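Side-chain contacts in translation initiation factor eIF2b-like protein (Chaetomium thermophilum, PDB 4ZEM), which serves as the beta subunit of eIF2B and probably takes part in guanine nucleotide exchange on eIF2 during translation initiation: residues A26-E29 and S30-L34; A50-L53 and R54-A58; F33-R37 and R38-G42; A303-V307 and Y308-P312. All blocks are in the same frame, centred on the assembly; numbering follows the deposited sequence.

Contacts 1, 2 and 3 belong to the N-terminal helices, whereas contact 4 lies in the Rossmann-like part, its centre about 6 Å from that of the chain. Contacts 1 and 3 share helix 24-37: contact 1 is a partly buried run of helical turns, and contact 3 lies at the helix's C-terminal end, with weak bonds amid exposed charged residues. Contact 2, on the next helix, 43-59, is buried and largely apolar; Leu52 packs against contact 1, with its CD2 3.7 Å from Ile28 CG1. Contact 4 is also buried, but a tight turn beyond strand 301-304 replaces the i to i+4 bonding of contacts 1 and 2, and a ring and a sulfur supply its packing.

Contact 1 (A26-E29 and S30-L34); sequences ASIE and SLIFL
The carbonyl oxygen Ala26 O takes two donors from one residue, Ser30, a turn further along alpha-helix 24-37. Ser30 N reaches it at 2.9 Å with an N-H...O angle of 156°, the ordinary i to i+4 bond. The hydroxyl joins from beside the backbone: with OG next to the backbone N and opposite the carbonyl carbon (chi1 -41°), the side chain folds back along the helix and donates to the same oxygen. The very short 2.5 Å modelled between Ser30 OG and Ala26 O is doubtful as a length. The hydroxyl thus has a likely partner within its own helix.

The same register continues from Leu31 N to Ser27 O, Ile32 N to Ile28 O and Phe33 N to Glu29 O. Ser27 O is shared as well, because Trp15 of helix 12-18 donates its indole N-H to it.

Side chains meet mainly around Ile32. Its CG1 lies 4.3 Å from Ile28 CG2, a loose apolar touch one turn apart, on the flank that packs against helix 65-82. Ile32 CG2 has Glu29 as its nearest partner here, and the two side chains pass at a slant. The Glu29 chain bends at its second torsion (chi2 52°) and carries the carboxylate outward, on the side of Arg78. That arginine, from helix 65-82, is its strongest polar partner, bound as a salt bridge through OE2, while the other carboxylate oxygen of Glu29, OE1, rests 4.1 Å from Ile32 CG2.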
# COMPACT_ATOMS: atom_id res chain seq x y z
N ALA A 26 -6.03 -1.22 -24.38
CA ALA A 26 -6.60 0.10 -24.19
C ALA A 26 -6.68 0.46 -22.70
O ALA A 26 -6.35 1.58 -22.31
CB ALA A 26 -7.97 0.19 -24.84
N SER A 27 -7.10 -0.49 -21.86
CA SER A 27 -7.17 -0.27 -20.41
C SER A 27 -5.79 0.01 -19.81
O SER A 27 -5.64 0.92 -19.00
CB SER A 27 -7.80 -1.46 -19.69
OG SER A 27 -9.08 -1.77 -20.21
N ILE A 28 -4.80 -0.77 -20.22
CA ILE A 28 -3.44 -0.61 -19.73
C ILE A 28 -2.91 0.77 -20.12
O ILE A 28 -2.34 1.48 -19.30
CB ILE A 28 -2.49 -1.70 -20.28
CG1 ILE A 28 -2.98 -3.10 -19.90
CG2 ILE A 28 -1.07 -1.49 -19.75
CD1 ILE A 28 -2.09 -4.23 -20.43
N GLU A 29 -3.14 1.15 -21.38
CA GLU A 29 -2.65 2.43 -21.89
C GLU A 29 -3.35 3.64 -21.26
O GLU A 29 -2.72 4.67 -21.05
CB GLU A 29 -2.81 2.48 -23.41
CG GLU A 29 -1.89 3.49 -24.07
CD GLU A 29 -0.44 3.31 -23.65
OE1 GLU A 29 0.22 4.32 -23.34
OE2 GLU A 29 0.04 2.15 -23.63
N SER A 30 -4.64 3.51 -20.98
CA SER A 30 -5.38 4.56 -20.29
C SER A 30 -4.82 4.77 -18.88
O SER A 30 -4.66 5.90 -18.43
CB SER A 30 -6.87 4.24 -20.22
OG SER A 30 -7.33 3.69 -21.44
N LEU A 31 -4.55 3.67 -18.18
CA LEU A 31 -3.99 3.75 -16.83
C LEU A 31 -2.60 4.37 -16.87
O LEU A 31 -2.26 5.18 -16.01
CB LEU A 31 -3.95 2.38 -16.17
CG LEU A 31 -3.57 2.36 -14.68
CD1 LEU A 31 -4.25 3.49 -13.92
CD2 LEU A 31 -3.86 1.01 -14.04
N ILE A 32 -1.80 3.99 -17.86
CA ILE A 32 -0.46 4.54 -18.03
C ILE A 32 -0.57 6.05 -18.18
O ILE A 32 0.21 6.80 -17.60
CB ILE A 32 0.26 3.95 -19.27
CG1 ILE A 32 0.55 2.46 -19.07
CG2 ILE A 32 1.57 4.68 -19.53
CD1 ILE A 32 1.66 2.19 -18.09
N PHE A 33 -1.56 6.48 -18.95
CA PHE A 33 -1.82 7.89 -19.17
C PHE A 33 -2.16 8.60 -17.86
O PHE A 33 -1.67 9.70 -17.60
CB PHE A 33 -2.94 8.07 -20.19
CG PHE A 33 -3.28 9.50 -20.49
CD1 PHE A 33 -2.46 10.26 -21.31
CD2 PHE A 33 -4.41 10.09 -19.96
CE1 PHE A 33 -2.76 11.58 -21.59
CE2 PHE A 33 -4.72 11.41 -20.23
CZ PHE A 33 -3.90 12.15 -21.05
N LEU A 34 -3.00 7.97 -17.05
CA LEU A 34 -3.41 8.55 -15.77
C LEU A 34 -2.24 8.68 -14.80
O LEU A 34 -2.12 9.68 -14.09
CB LEU A 34 -4.53 7.72 -15.13
CG LEU A 34 -5.85 7.69 -15.90
CD1 LEU A 34 -6.86 6.78 -15.23
CD2 LEU A 34 -6.41 9.10 -16.02

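Contact 2 (A50-L53 and R54-A58); sequences AQLL and RQVVA
Leu52 and Val56, one turn apart on alpha-helix 43-59, form the tight part of this contact: Leu52 CD1 lies 3.8 Å from Val56 CG2, and the two side chains meet at a slant. The valine torsion accounts for the touch, since CG1 stands anti to the backbone N (chi1 170°) and leaves CG2 beside that N, turned back to Leu52. Both residues are buried, wedged between helix 24-37 and helix 65-82. Beneath them Val56 N donates to Leu52 O at 2.9 Å, and Val57 N to Leu53 O at 3.0 Å.

The polar flank is looser. Gln51 and Arg54 are partly exposed, and the Arg54 side chain touches the preceding turn only at its root, CB standing 3.4 Å from Gln51 O. From there it runs extended, away from the turn, along Met164 and Ile167 of helix 154-182; its guanidinium has a long, weak ion pair with Glu168 and lies near the like-charged Arg20. Gln55, though polar, is buried and stays closer, its CG 3.6 Å from Gln51 O.

Between the turns the polar bonds are all backbone i to i+4 and the side chains add apolar contact, which suggests that the charge of Arg54 is turned to helix 154-182.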
# COMPACT_ATOMS: atom_id res chain seq x y z
N ALA A 50 -4.31 -3.38 -9.05
CA ALA A 50 -4.96 -4.66 -8.78
C ALA A 50 -6.07 -4.95 -9.80
O ALA A 50 -6.19 -6.07 -10.30
CB ALA A 50 -5.52 -4.67 -7.35
N GLN A 51 -6.87 -3.94 -10.11
CA GLN A 51 -7.94 -4.09 -11.08
C GLN A 51 -7.44 -4.35 -12.50
O GLN A 51 -8.00 -5.16 -13.23
CB GLN A 51 -8.85 -2.86 -11.05
CG GLN A 51 -9.97 -2.98 -10.04
CD GLN A 51 -10.73 -1.68 -9.85
OE1 GLN A 51 -10.14 -0.60 -9.85
NE2 GLN A 51 -12.04 -1.78 -9.68
N LEU A 52 -6.38 -3.64 -12.88
CA LEU A 52 -5.79 -3.82 -14.20
C LEU A 52 -5.17 -5.22 -14.31
O LEU A 52 -5.33 -5.89 -15.34
CB LEU A 52 -4.74 -2.73 -14.48
CG LEU A 52 -4.12 -2.61 -15.88
CD1 LEU A 52 -3.00 -3.62 -16.14
CD2 LEU A 52 -5.20 -2.68 -16.96
N LEU A 53 -4.48 -5.64 -13.26
CA LEU A 53 -3.85 -6.96 -13.25
C LEU A 53 -4.91 -8.06 -13.31
O LEU A 53 -4.69 -9.11 -13.93
CB LEU A 53 -2.97 -7.13 -12.01
CG LEU A 53 -1.69 -6.29 -12.02
CD1 LEU A 53 -0.78 -6.68 -10.86
CD2 LEU A 53 -0.96 -6.41 -13.36
N ARG A 54 -6.05 -7.82 -12.68
CA ARG A 54 -7.17 -8.75 -12.75
C ARG A 54 -7.65 -8.92 -14.19
O ARG A 54 -7.99 -10.03 -14.62
CB ARG A 54 -8.32 -8.28 -11.87
CG ARG A 54 -9.42 -9.32 -11.69
CD ARG A 54 -10.53 -8.79 -10.80
NE ARG A 54 -11.65 -9.72 -10.73
CZ ARG A 54 -12.73 -9.64 -11.50
NH1 ARG A 54 -12.85 -8.66 -12.39
NH2 ARG A 54 -13.70 -10.53 -11.36
N GLN A 55 -7.67 -7.82 -14.93
CA GLN A 55 -8.11 -7.84 -16.31
C GLN A 55 -7.06 -8.51 -17.20
O GLN A 55 -7.39 -9.14 -18.21
CB GLN A 55 -8.37 -6.42 -16.80
CG GLN A 55 -9.70 -5.85 -16.38
CD GLN A 55 -10.88 -6.69 -16.82
OE1 GLN A 55 -10.92 -7.18 -17.95
NE2 GLN A 55 -11.85 -6.85 -15.93
N VAL A 56 -5.79 -8.38 -16.81
CA VAL A 56 -4.71 -9.08 -17.49
C VAL A 56 -4.87 -10.59 -17.33
O VAL A 56 -4.74 -11.34 -18.30
CB VAL A 56 -3.33 -8.64 -16.94
CG1 VAL A 56 -2.22 -9.54 -17.46
CG2 VAL A 56 -3.07 -7.19 -17.30
N VAL A 57 -5.18 -11.03 -16.12
CA VAL A 57 -5.43 -12.45 -15.86
C VAL A 57 -6.61 -12.93 -16.69
O VAL A 57 -6.58 -14.01 -17.27
CB VAL A 57 -5.68 -12.73 -14.36
CG1 VAL A 57 -6.09 -14.18 -14.15
CG2 VAL A 57 -4.43 -12.40 -13.55
N ALA A 58 -7.66 -12.11 -16.74
CA ALA A 58 -8.89 -12.45 -17.45
C ALA A 58 -8.78 -12.44 -18.98
O ALA A 58 -9.24 -13.36 -19.63
CB ALA A 58 -10.01 -11.52 -17.01

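Contact 3 (F33-R37 and R38-G42); sequences FLLKR and RQVTG
Leu34 O and Leu35 O receive weak backbone bonds where helix 24-37 gives way to the loop. Gln39 N approaches Leu34 O at 3.1 Å with an N-H...O angle of only 124°; Arg38 N approaches Leu35 O at 3.2 Å with 122°. The pairing of Gln39 with Leu34 and of Arg38 with Leu35, together with the positive phi of Arg38 (70°), fits a Schellman motif, with Arg38 in the left-handed helical conformation. The turn also brings Arg38 CA near Leu35 O in a CA-H...O contact.

Further out, apolar contacts back the turn. Val40 CG2 sits 3.7 Å from Leu34 CB, crossing it at a slant, and Val40 CG1 reaches to 4.3 Å from Leu35 CD2. The flat amide of Gln39 passes by the tip of Leu34, with Gln39 OE1 3.4 Å from Leu34 CD2, while its NE2 is hydrogen-bonded to Pro10 O. With CG anti to the backbone N and the chain extended beyond it, the amide is carried past Leu34 to Pro10. On the exposed flank the Arg37 guanidinium turns one face to Phe33 CE1, which lies over its centre.

The reversal carries the chain from helix 24-37 into the loop before helix 43-59. Leu35 and Val40 both touch Cys45 of that next helix, Val40 also meets Leu12 of helix 12-18, and Leu35 reaches Ala82 at the end of helix 65-82.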
# COMPACT_ATOMS: atom_id res chain seq x y z
N PHE A 33 -1.56 6.48 -18.95
CA PHE A 33 -1.82 7.89 -19.17
C PHE A 33 -2.16 8.60 -17.86
O PHE A 33 -1.67 9.70 -17.60
CB PHE A 33 -2.94 8.07 -20.19
CG PHE A 33 -3.28 9.50 -20.49
CD1 PHE A 33 -2.46 10.26 -21.31
CD2 PHE A 33 -4.41 10.09 -19.96
CE1 PHE A 33 -2.76 11.58 -21.59
CE2 PHE A 33 -4.72 11.41 -20.23
CZ PHE A 33 -3.90 12.15 -21.05
N LEU A 34 -3.00 7.97 -17.05
CA LEU A 34 -3.41 8.55 -15.77
C LEU A 34 -2.24 8.68 -14.80
O LEU A 34 -2.12 9.68 -14.09
CB LEU A 34 -4.53 7.72 -15.13
CG LEU A 34 -5.85 7.69 -15.90
CD1 LEU A 34 -6.86 6.78 -15.23
CD2 LEU A 34 -6.41 9.10 -16.02
N LEU A 35 -1.37 7.67 -14.78
CA LEU A 35 -0.21 7.69 -13.90
C LEU A 35 0.79 8.79 -14.28
O LEU A 35 1.33 9.46 -13.39
CB LEU A 35 0.49 6.33 -13.93
CG LEU A 35 -0.30 5.14 -13.41
CD1 LEU A 35 0.48 3.85 -13.62
CD2 LEU A 35 -0.62 5.33 -11.94
N LYS A 36 1.04 8.96 -15.57
CA LYS A 36 1.98 9.98 -16.05
C LYS A 36 1.49 11.41 -15.82
O LYS A 36 2.27 12.28 -15.44
CB LYS A 36 2.27 9.78 -17.54
CG LYS A 36 2.95 8.46 -17.88
CD LYS A 36 3.44 8.46 -19.32
CE LYS A 36 2.33 8.87 -20.29
NZ LYS A 36 2.77 8.78 -21.71
N ARG A 37 0.20 11.66 -16.05
CA ARG A 37 -0.36 12.98 -15.83
C ARG A 37 -0.62 13.17 -14.34
O ARG A 37 -0.94 14.27 -13.89
CB ARG A 37 -1.65 13.18 -16.62
CG ARG A 37 -1.48 13.02 -18.12
CD ARG A 37 -0.64 14.15 -18.68
NE ARG A 37 -0.44 14.04 -20.13
CZ ARG A 37 -1.29 14.51 -21.04
NH1 ARG A 37 -2.40 15.12 -20.66
NH2 ARG A 37 -1.02 14.37 -22.33
N ARG A 38 -0.50 12.07 -13.61
CA ARG A 38 -0.52 12.06 -12.15
C ARG A 38 -1.91 12.38 -11.62
O ARG A 38 -2.06 12.87 -10.49
CB ARG A 38 0.53 13.02 -11.59
CG ARG A 38 1.94 12.50 -11.81
CD ARG A 38 3.00 13.31 -11.08
NE ARG A 38 4.33 12.84 -11.45
CZ ARG A 38 5.44 13.14 -10.79
NH1 ARG A 38 5.39 13.91 -9.71
NH2 ARG A 38 6.61 12.66 -11.21
N GLN A 39 -2.92 12.14 -12.45
CA GLN A 39 -4.30 12.24 -12.01
C GLN A 39 -4.56 11.19 -10.93
O GLN A 39 -5.37 11.39 -10.03
CB GLN A 39 -5.26 12.07 -13.20
CG GLN A 39 -6.71 12.35 -12.86
CD GLN A 39 -7.58 12.40 -14.09
OE1 GLN A 39 -7.09 12.33 -15.22
NE2 GLN A 39 -8.89 12.52 -13.88
N VAL A 40 -3.87 10.05 -11.04
CA VAL A 40 -4.03 8.94 -10.12
C VAL A 40 -2.77 8.85 -9.26
O VAL A 40 -1.66 8.74 -9.78
CB VAL A 40 -4.27 7.60 -10.85
CG1 VAL A 40 -4.18 6.43 -9.89
CG2 VAL A 40 -5.62 7.62 -11.55
N THR A 41 -2.95 8.90 -7.94
CA THR A 41 -1.82 9.02 -7.01
C THR A 41 -2.01 8.26 -5.70
O THR A 41 -3.13 8.09 -5.23
CB THR A 41 -1.56 10.49 -6.65
OG1 THR A 41 -2.81 11.16 -6.47
CG2 THR A 41 -0.78 11.19 -7.75
N GLY A 42 -0.90 7.81 -5.13
CA GLY A 42 -0.90 7.18 -3.82
C GLY A 42 -1.62 5.85 -3.69
O GLY A 42 -1.37 4.92 -4.45

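Contact 4 (A303-V307 and Y308-P312); sequences ALCGV and YKFCP
Phe310 folds back over the residues that precede it in a 3-10 turn, just beyond strand 301-304 of the mostly parallel, Rossmann-like sheet. Two i to i+3 bonds define the turn: Lys309 N to Gly306 O at 2.9 Å and Phe310 N to Val307 O at 2.8 Å. In the second, the donor stands 60° out of the carbonyl plane.

Along the phenylalanine, CB starts beside Val307 O. The ring then heads back, CG lying beside the backbone N and opposite the carbonyl carbon (chi1 -82°). Phe310 CG is 3.6 Å from Val307 O, and CD1 is as near to Gly306 O. Phe310 CE1 reaches furthest toward the strand, 4.0 Å from Cys305 SG. The sulfur meets the ring obliquely, a cysteine sulfur-aromatic contact, though a second conformer of Cys305 leaves this detail less certain. Helix 372-379 packs on the same ring through Leu372 and Ile375. Replacing Phe310 with an alanine would probably leave Cys305 SG and those two residues without their shared packing partner and open a gap beside the turn.

Tyr308 and Lys309 complete the turn. The lysine's NZ makes a salt bridge to Asp43, after a chain that bends twice; nearer its root, Lys309 CG lies 3.6 Å above one face of the Tyr308 ring, displaced from the ring centre toward its outer atoms.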
# COMPACT_ATOMS: atom_id res chain seq x y z
N ALA A 303 4.30 4.80 12.90
CA ALA A 303 4.10 4.87 11.47
C ALA A 303 2.86 4.07 11.09
O ALA A 303 2.75 2.88 11.40
CB ALA A 303 5.31 4.34 10.73
N LEU A 304 1.93 4.75 10.42
CA LEU A 304 0.72 4.09 9.94
C LEU A 304 1.01 3.56 8.55
O LEU A 304 1.36 4.32 7.65
CB LEU A 304 -0.46 5.06 9.90
CG LEU A 304 -1.39 5.16 11.11
CD1 LEU A 304 -0.61 5.24 12.41
CD2 LEU A 304 -2.30 6.35 10.95
N CYS A 305 0.92 2.24 8.39
CA CYS A 305 1.14 1.63 7.08
C CYS A 305 0.40 0.31 6.91
O CYS A 305 0.52 -0.59 7.74
CB CYS A 305 2.63 1.42 6.86
SG CYS A 305 3.46 0.79 8.34
N GLY A 306 -0.32 0.18 5.81
CA GLY A 306 -0.95 -1.08 5.47
C GLY A 306 0.10 -1.99 4.87
O GLY A 306 1.08 -1.51 4.30
N VAL A 307 -0.10 -3.30 5.00
CA VAL A 307 0.86 -4.29 4.54
C VAL A 307 1.13 -4.20 3.03
O VAL A 307 2.23 -4.49 2.57
CB VAL A 307 0.39 -5.72 4.92
CG1 VAL A 307 1.29 -6.79 4.34
CG2 VAL A 307 0.31 -5.85 6.43
N TYR A 308 0.13 -3.77 2.26
CA TYR A 308 0.31 -3.61 0.83
C TYR A 308 1.37 -2.55 0.50
O TYR A 308 1.89 -2.50 -0.61
CB TYR A 308 -1.02 -3.29 0.12
CG TYR A 308 -1.57 -1.90 0.33
CD1 TYR A 308 -1.36 -0.91 -0.62
CD2 TYR A 308 -2.31 -1.58 1.47
CE1 TYR A 308 -1.87 0.36 -0.44
CE2 TYR A 308 -2.82 -0.30 1.65
CZ TYR A 308 -2.60 0.66 0.69
OH TYR A 308 -3.10 1.93 0.87
N LYS A 309 1.67 -1.68 1.46
CA LYS A 309 2.73 -0.70 1.26
C LYS A 309 4.12 -1.22 1.69
O LYS A 309 5.12 -0.51 1.58
CB LYS A 309 2.37 0.61 1.97
CG LYS A 309 1.04 1.13 1.47
CD LYS A 309 0.99 2.62 1.21
CE LYS A 309 0.51 3.40 2.41
NZ LYS A 309 0.29 4.83 2.04
N PHE A 310 4.17 -2.46 2.17
CA PHE A 310 5.45 -3.10 2.51
C PHE A 310 6.25 -3.48 1.27
O PHE A 310 5.88 -4.42 0.56
CB PHE A 310 5.22 -4.35 3.36
CG PHE A 310 5.00 -4.08 4.82
CD1 PHE A 310 4.21 -3.03 5.24
CD2 PHE A 310 5.59 -4.89 5.78
CE1 PHE A 310 4.00 -2.78 6.59
CE2 PHE A 310 5.39 -4.66 7.13
CZ PHE A 310 4.60 -3.60 7.54
N CYS A 311 7.36 -2.79 1.01
CA CYS A 311 8.20 -3.13 -0.13
C CYS A 311 9.22 -4.19 0.30
O CYS A 311 9.93 -3.99 1.28
CB CYS A 311 8.93 -1.90 -0.66
SG CYS A 311 7.87 -0.61 -1.35
N PRO A 312 9.34 -5.27 -0.48
CA PRO A 312 10.16 -6.44 -0.14
C PRO A 312 11.63 -6.27 -0.50
O PRO A 312 12.31 -7.24 -0.83
CB PRO A 312 9.53 -7.57 -0.97
CG PRO A 312 8.48 -6.92 -1.86
CD PRO A 312 8.68 -5.44 -1.78